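Local atomic coordinates of carbohydrate deacetylase Agd3 (Neosartorya fumigata, PDB entry 6NWZ), a protein that probably removes N-acetyl groups from the exopolysaccharide galactosaminogalactan and is required for biofilm formation by Aspergillus fumigatus. Residues 518-521 and 522-526; 286-289 and 290-294; 549-552 and 553-557. One frame throughout, in Å; residues are numbered along the deposited sequence.

Overall arrangement
All three contacts are local and lie in the deacetylase domain, two at opposite kinds of helix end and one in a loop. Contact 1 starts helix 520-536 and contact 2 finishes helix 275-289; each is partly buried, through Leu523 and Leu524 in contact 1 and Ile288 and Met292 in contact 2. Contact 3, in the loop between strands 542-546 and 558-560, is a surface contact governed by a salt bridge. The shared element is helix 569-584, which side chains of every contact touch; contact 3 also packs on helix 275-289. Contacts 1 and 3 are the nearest pair, about 8 Å between nearest atoms, yet none of the three touches another.

Contact 1: residues 518-521 and 522-526; sequences GSFD and DLLAV
Leu524 reaches back over Phe520, laying CD1 above one face of the ring. A CH-pi contact results: Leu524 CD1 is 4.0 Å from the centroid of the Phe520 ring and 26° off the normal, displaced toward the rim on the side of CE2. The ring is carried there by a first torsion that sets CG anti to the backbone N (chi1 -173°). Leu523 meets the same ring obliquely, its CD2 lying 4.0 Å from Phe520 CE1. The Phe520 ring also touches Val507 of helix 503-513 and Ala572 of helix 569-584, so the ring helps pack the first turn of helix 520-536, which further along carries the zinc ligands Asp530 and His534, against both helices.

On the polar side, Ser519 is the N-cap and forms a capping box with Asp522. The backbone N of Ser519 donates to Asp522 OD2 at 2.8 Å, with an N-H...O angle of 163°, on the anti lone pair of that oxygen. Ser519 OG accepts a weak capping bond from Asp521 N at 3.4 Å, and it also gives Asp522 OD2 a weak, long bond. Helical bonding begins immediately: Leu523 N reaches Ser519 O at 3.2 Å, and Leu524 N reaches Phe520 O at 2.9 Å.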
# COMPACT_ATOMS: atom_id res chain seq x y z
N GLY A 518 -0.31 -12.29 -24.21
CA GLY A 518 -1.46 -11.48 -24.55
C GLY A 518 -1.03 -10.12 -25.05
O GLY A 518 0.12 -9.92 -25.46
N SER A 519 -1.97 -9.19 -25.03
CA SER A 519 -1.76 -7.83 -25.50
C SER A 519 -1.38 -6.92 -24.33
O SER A 519 -1.14 -7.38 -23.21
CB SER A 519 -3.00 -7.32 -26.21
OG SER A 519 -4.07 -7.17 -25.29
N PHE A 520 -1.33 -5.62 -24.60
CA PHE A 520 -1.05 -4.66 -23.54
C PHE A 520 -2.20 -4.56 -22.56
O PHE A 520 -1.98 -4.32 -21.36
CB PHE A 520 -0.72 -3.29 -24.16
CG PHE A 520 -0.25 -2.27 -23.17
CD1 PHE A 520 0.77 -2.56 -22.27
CD2 PHE A 520 -0.80 -0.99 -23.16
CE1 PHE A 520 1.21 -1.60 -21.37
CE2 PHE A 520 -0.36 -0.03 -22.26
CZ PHE A 520 0.65 -0.34 -21.36
N ASP A 521 -3.44 -4.77 -23.02
CA ASP A 521 -4.58 -4.79 -22.11
C ASP A 521 -4.51 -5.98 -21.17
O ASP A 521 -4.87 -5.87 -19.99
CB ASP A 521 -5.89 -4.81 -22.89
CG ASP A 521 -6.24 -3.46 -23.51
OD1 ASP A 521 -5.72 -2.43 -23.02
OD2 ASP A 521 -7.03 -3.43 -24.47
N ASP A 522 -4.05 -7.13 -21.66
CA ASP A 522 -3.82 -8.27 -20.79
C ASP A 522 -2.80 -7.95 -19.71
O ASP A 522 -2.99 -8.31 -18.54
CB ASP A 522 -3.37 -9.47 -21.62
CG ASP A 522 -4.46 -9.98 -22.54
OD1 ASP A 522 -5.59 -10.17 -22.04
OD2 ASP A 522 -4.21 -10.18 -23.74
N LEU A 523 -1.72 -7.26 -20.08
CA LEU A 523 -0.73 -6.85 -19.08
C LEU A 523 -1.32 -5.87 -18.08
O LEU A 523 -1.09 -5.99 -16.87
CB LEU A 523 0.49 -6.24 -19.78
CG LEU A 523 1.68 -5.74 -18.95
CD1 LEU A 523 2.96 -5.86 -19.76
CD2 LEU A 523 1.50 -4.30 -18.48
N LEU A 524 -2.10 -4.90 -18.57
CA LEU A 524 -2.75 -3.96 -17.68
C LEU A 524 -3.78 -4.64 -16.78
O LEU A 524 -4.00 -4.21 -15.64
CB LEU A 524 -3.40 -2.84 -18.49
CG LEU A 524 -2.46 -1.87 -19.21
CD1 LEU A 524 -3.23 -0.97 -20.17
CD2 LEU A 524 -1.66 -1.04 -18.22
N ALA A 525 -4.42 -5.71 -17.27
CA ALA A 525 -5.41 -6.42 -16.47
C ALA A 525 -4.76 -7.07 -15.25
O ALA A 525 -5.27 -6.97 -14.13
CB ALA A 525 -6.14 -7.46 -17.31
N VAL A 526 -3.62 -7.74 -15.45
CA VAL A 526 -2.95 -8.36 -14.31
C VAL A 526 -2.34 -7.30 -13.40
O VAL A 526 -2.28 -7.48 -12.18
CB VAL A 526 -1.90 -9.40 -14.77
CG1 VAL A 526 -2.34 -10.07 -16.05
CG2 VAL A 526 -0.53 -8.77 -14.95

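Contact 2: residues 286-289 and 290-294; sequences PTIN and AKMNP
Ala290 N donates to Pro286 O at 3.1 Å with an N-H...O angle of 157°, the i to i+4 bond that ends helix 275-289. The next two amides reach back only three residues. Lys291 N bonds to Ile288 O at 3.1 Å, but the donor stands above the carbonyl plane, 71° out of it. Met292 N likewise approaches Asn289 O from above its plane, again at 3.1 Å. This last bond closes a type I beta turn from Asn289 to Met292, through which the chain leaves the helix and heads for strand 300-304, a parallel neighbour of strand 252-257 in the deacetylase domain.

Ile288 is the apolar focus for the side chains after the helix. Its CG1 branch, anti to the backbone N (chi1 -168°), brings CD1 to 3.8 Å from Lys291 CD, the two side chains crossing at about a right angle. Met292 comes obliquely, its CE methyl 4.1 Å from Ile288 CG1, while its own CG lies against Ile288 O. The extended Lys291 chain carries NZ on to a salt bridge with Glu575 of helix 569-584, and Met292 touches Val578 of that helix. Asn289 spans the helix end differently: ND2 donates to Val285 O, one turn earlier, whereas OD1 accepts from Tyr298 N just before strand 300-304.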
# COMPACT_ATOMS: atom_id res chain seq x y z
N PRO A 286 -3.85 17.14 -14.02
CA PRO A 286 -5.19 17.55 -13.58
C PRO A 286 -6.30 16.68 -14.13
O PRO A 286 -7.34 16.53 -13.48
CB PRO A 286 -5.30 19.00 -14.08
CG PRO A 286 -4.26 19.13 -15.13
CD PRO A 286 -3.15 18.24 -14.70
N THR A 287 -6.11 16.09 -15.31
CA THR A 287 -7.13 15.23 -15.89
C THR A 287 -7.37 14.00 -15.03
O THR A 287 -8.52 13.64 -14.74
CB THR A 287 -6.72 14.82 -17.31
OG1 THR A 287 -6.59 15.98 -18.13
CG2 THR A 287 -7.76 13.88 -17.91
N ILE A 288 -6.30 13.33 -14.61
CA ILE A 288 -6.45 12.12 -13.80
C ILE A 288 -6.87 12.49 -12.38
O ILE A 288 -7.55 11.70 -11.70
CB ILE A 288 -5.15 11.29 -13.83
CG1 ILE A 288 -5.38 9.90 -13.22
CG2 ILE A 288 -4.01 12.00 -13.10
CD1 ILE A 288 -6.37 9.05 -13.99
N ASN A 289 -6.49 13.68 -11.90
CA ASN A 289 -6.95 14.12 -10.58
C ASN A 289 -8.46 14.25 -10.54
O ASN A 289 -9.10 13.83 -9.56
CB ASN A 289 -6.28 15.44 -10.21
CG ASN A 289 -4.96 15.25 -9.50
OD1 ASN A 289 -4.90 15.18 -8.27
ND2 ASN A 289 -3.88 15.14 -10.27
N ALA A 290 -9.07 14.81 -11.59
CA ALA A 290 -10.51 14.96 -11.63
C ALA A 290 -11.25 13.63 -11.80
O ALA A 290 -12.48 13.62 -11.76
CB ALA A 290 -10.91 15.91 -12.76
N LYS A 291 -10.53 12.52 -11.99
CA LYS A 291 -11.16 11.21 -12.03
C LYS A 291 -11.22 10.54 -10.66
O LYS A 291 -11.85 9.49 -10.53
CB LYS A 291 -10.41 10.28 -13.00
CG LYS A 291 -10.42 10.75 -14.44
CD LYS A 291 -9.88 9.68 -15.37
CE LYS A 291 -9.99 10.12 -16.82
NZ LYS A 291 -9.57 9.06 -17.77
N MET A 292 -10.58 11.12 -9.66
CA MET A 292 -10.48 10.49 -8.36
C MET A 292 -11.60 10.98 -7.45
O MET A 292 -12.21 12.02 -7.68
CB MET A 292 -9.12 10.79 -7.74
CG MET A 292 -7.98 10.52 -8.68
SD MET A 292 -6.38 10.80 -7.94
CE MET A 292 -5.35 9.91 -9.11
N ASN A 293 -11.87 10.20 -6.40
CA ASN A 293 -12.91 10.55 -5.46
C ASN A 293 -12.54 11.85 -4.75
O ASN A 293 -11.37 12.23 -4.69
CB ASN A 293 -13.12 9.43 -4.45
CG ASN A 293 -13.50 8.12 -5.09
OD1 ASN A 293 -14.47 8.05 -5.86
ND2 ASN A 293 -12.75 7.07 -4.80
N PRO A 294 -13.54 12.56 -4.22
CA PRO A 294 -13.25 13.80 -3.50
C PRO A 294 -12.23 13.59 -2.39
O PRO A 294 -12.15 12.53 -1.77
CB PRO A 294 -14.62 14.20 -2.93
CG PRO A 294 -15.59 13.65 -3.92
CD PRO A 294 -14.99 12.34 -4.38

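Contact 3: residues 549-552 and 553-557; sequences NLRN and ADVTP
Ala553 sets its backbone N against the side-chain amide of Asn552, Asn552 CG lying 3.1 Å from Ala553 N, in a type I beta turn that runs from Asn552 to Val555. Ala553 N donates to Asp277 OD1 on helix 275-289. Asn552 ND2 gives a nearly straight bond to Leu550 O (2.9 Å, 167°) and is also bonded to Asp277 O.

Next, Asp554 turns its carboxylate back to Arg551. With CG set between its own backbone N and carbonyl carbon (chi1 60°), Asp554 OD2 lies at the edge of the guanidinium, near its plane, and takes Arg551 NH2 on its syn lone pair at 2.7 Å. Arg551 NE adds weak bonds to Asp554 OD2 at 3.2 Å and OD1 at 3.4 Å. The two planes are 36° apart, so the pair is not coplanar.

Val555 closes the turn by a weak bond from its N to Asn552 O at 3.4 Å. Its CG1 lies alongside the aliphatic part of Arg551, 3.7 Å from Arg551 CD.

Arg551 NH1 forms a salt bridge with Asp501, next to disulfide-bonded Cys500. Two carboxylates, one on NE and NH2 and one on NH1, probably limit rotation of the guanidinium and tie this surface turn to the loop of Asp501.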
# COMPACT_ATOMS: atom_id res chain seq x y z
N ASN A 549 9.26 5.49 -19.80
CA ASN A 549 7.85 5.12 -19.75
C ASN A 549 6.91 6.29 -20.00
O ASN A 549 5.71 6.07 -20.18
CB ASN A 549 7.50 4.48 -18.40
CG ASN A 549 8.41 3.32 -18.04
OD1 ASN A 549 8.63 3.03 -16.87
ND2 ASN A 549 8.93 2.64 -19.06
N LEU A 550 7.41 7.53 -19.98
CA LEU A 550 6.57 8.70 -20.15
C LEU A 550 6.41 9.11 -21.61
O LEU A 550 5.77 10.14 -21.88
CB LEU A 550 7.13 9.88 -19.34
CG LEU A 550 7.41 9.68 -17.85
CD1 LEU A 550 7.67 11.02 -17.18
CD2 LEU A 550 6.27 8.97 -17.16
N ARG A 551 6.96 8.35 -22.55
CA ARG A 551 6.89 8.71 -23.96
C ARG A 551 5.44 8.74 -24.42
O ARG A 551 4.75 7.71 -24.38
CB ARG A 551 7.69 7.73 -24.81
CG ARG A 551 7.88 8.20 -26.24
CD ARG A 551 8.16 7.05 -27.18
NE ARG A 551 8.54 7.53 -28.50
CZ ARG A 551 9.72 7.30 -29.07
NH1 ARG A 551 10.63 6.57 -28.44
NH2 ARG A 551 9.98 7.78 -30.28
N ASN A 552 4.98 9.91 -24.85
CA ASN A 552 3.60 10.08 -25.30
C ASN A 552 3.44 11.03 -26.48
O ASN A 552 2.52 10.84 -27.27
CB ASN A 552 2.73 10.60 -24.13
CG ASN A 552 3.06 12.03 -23.74
OD1 ASN A 552 2.44 12.97 -24.23
ND2 ASN A 552 4.03 12.20 -22.86
N ALA A 553 4.30 12.04 -26.63
CA ALA A 553 4.06 13.09 -27.62
C ALA A 553 4.00 12.53 -29.04
O ALA A 553 3.31 13.10 -29.89
CB ALA A 553 5.14 14.16 -27.52
N ASP A 554 4.71 11.44 -29.31
CA ASP A 554 4.85 10.94 -30.67
C ASP A 554 4.48 9.46 -30.79
O ASP A 554 4.96 8.78 -31.70
CB ASP A 554 6.28 11.16 -31.17
CG ASP A 554 7.32 10.46 -30.31
OD1 ASP A 554 7.33 10.66 -29.08
OD2 ASP A 554 8.13 9.69 -30.88
N VAL A 555 3.64 8.95 -29.90
CA VAL A 555 3.33 7.53 -29.88
C VAL A 555 2.02 7.30 -30.63
O VAL A 555 1.21 8.21 -30.83
CB VAL A 555 3.25 6.96 -28.44
CG1 VAL A 555 4.46 7.39 -27.63
CG2 VAL A 555 1.95 7.38 -27.76
N THR A 556 1.83 6.07 -31.07
CA THR A 556 0.58 5.69 -31.70
C THR A 556 -0.53 5.70 -30.65
O THR A 556 -0.34 5.14 -29.56
CB THR A 556 0.69 4.30 -32.33
OG1 THR A 556 1.52 4.36 -33.49
CG2 THR A 556 -0.68 3.78 -32.71
N PRO A 557 -1.66 6.33 -30.92
CA PRO A 557 -2.75 6.35 -29.93
C PRO A 557 -3.21 4.95 -29.58
O PRO A 557 -3.25 4.06 -30.43
CB PRO A 557 -3.85 7.14 -30.64
CG PRO A 557 -3.12 8.00 -31.61
CD PRO A 557 -1.97 7.17 -32.09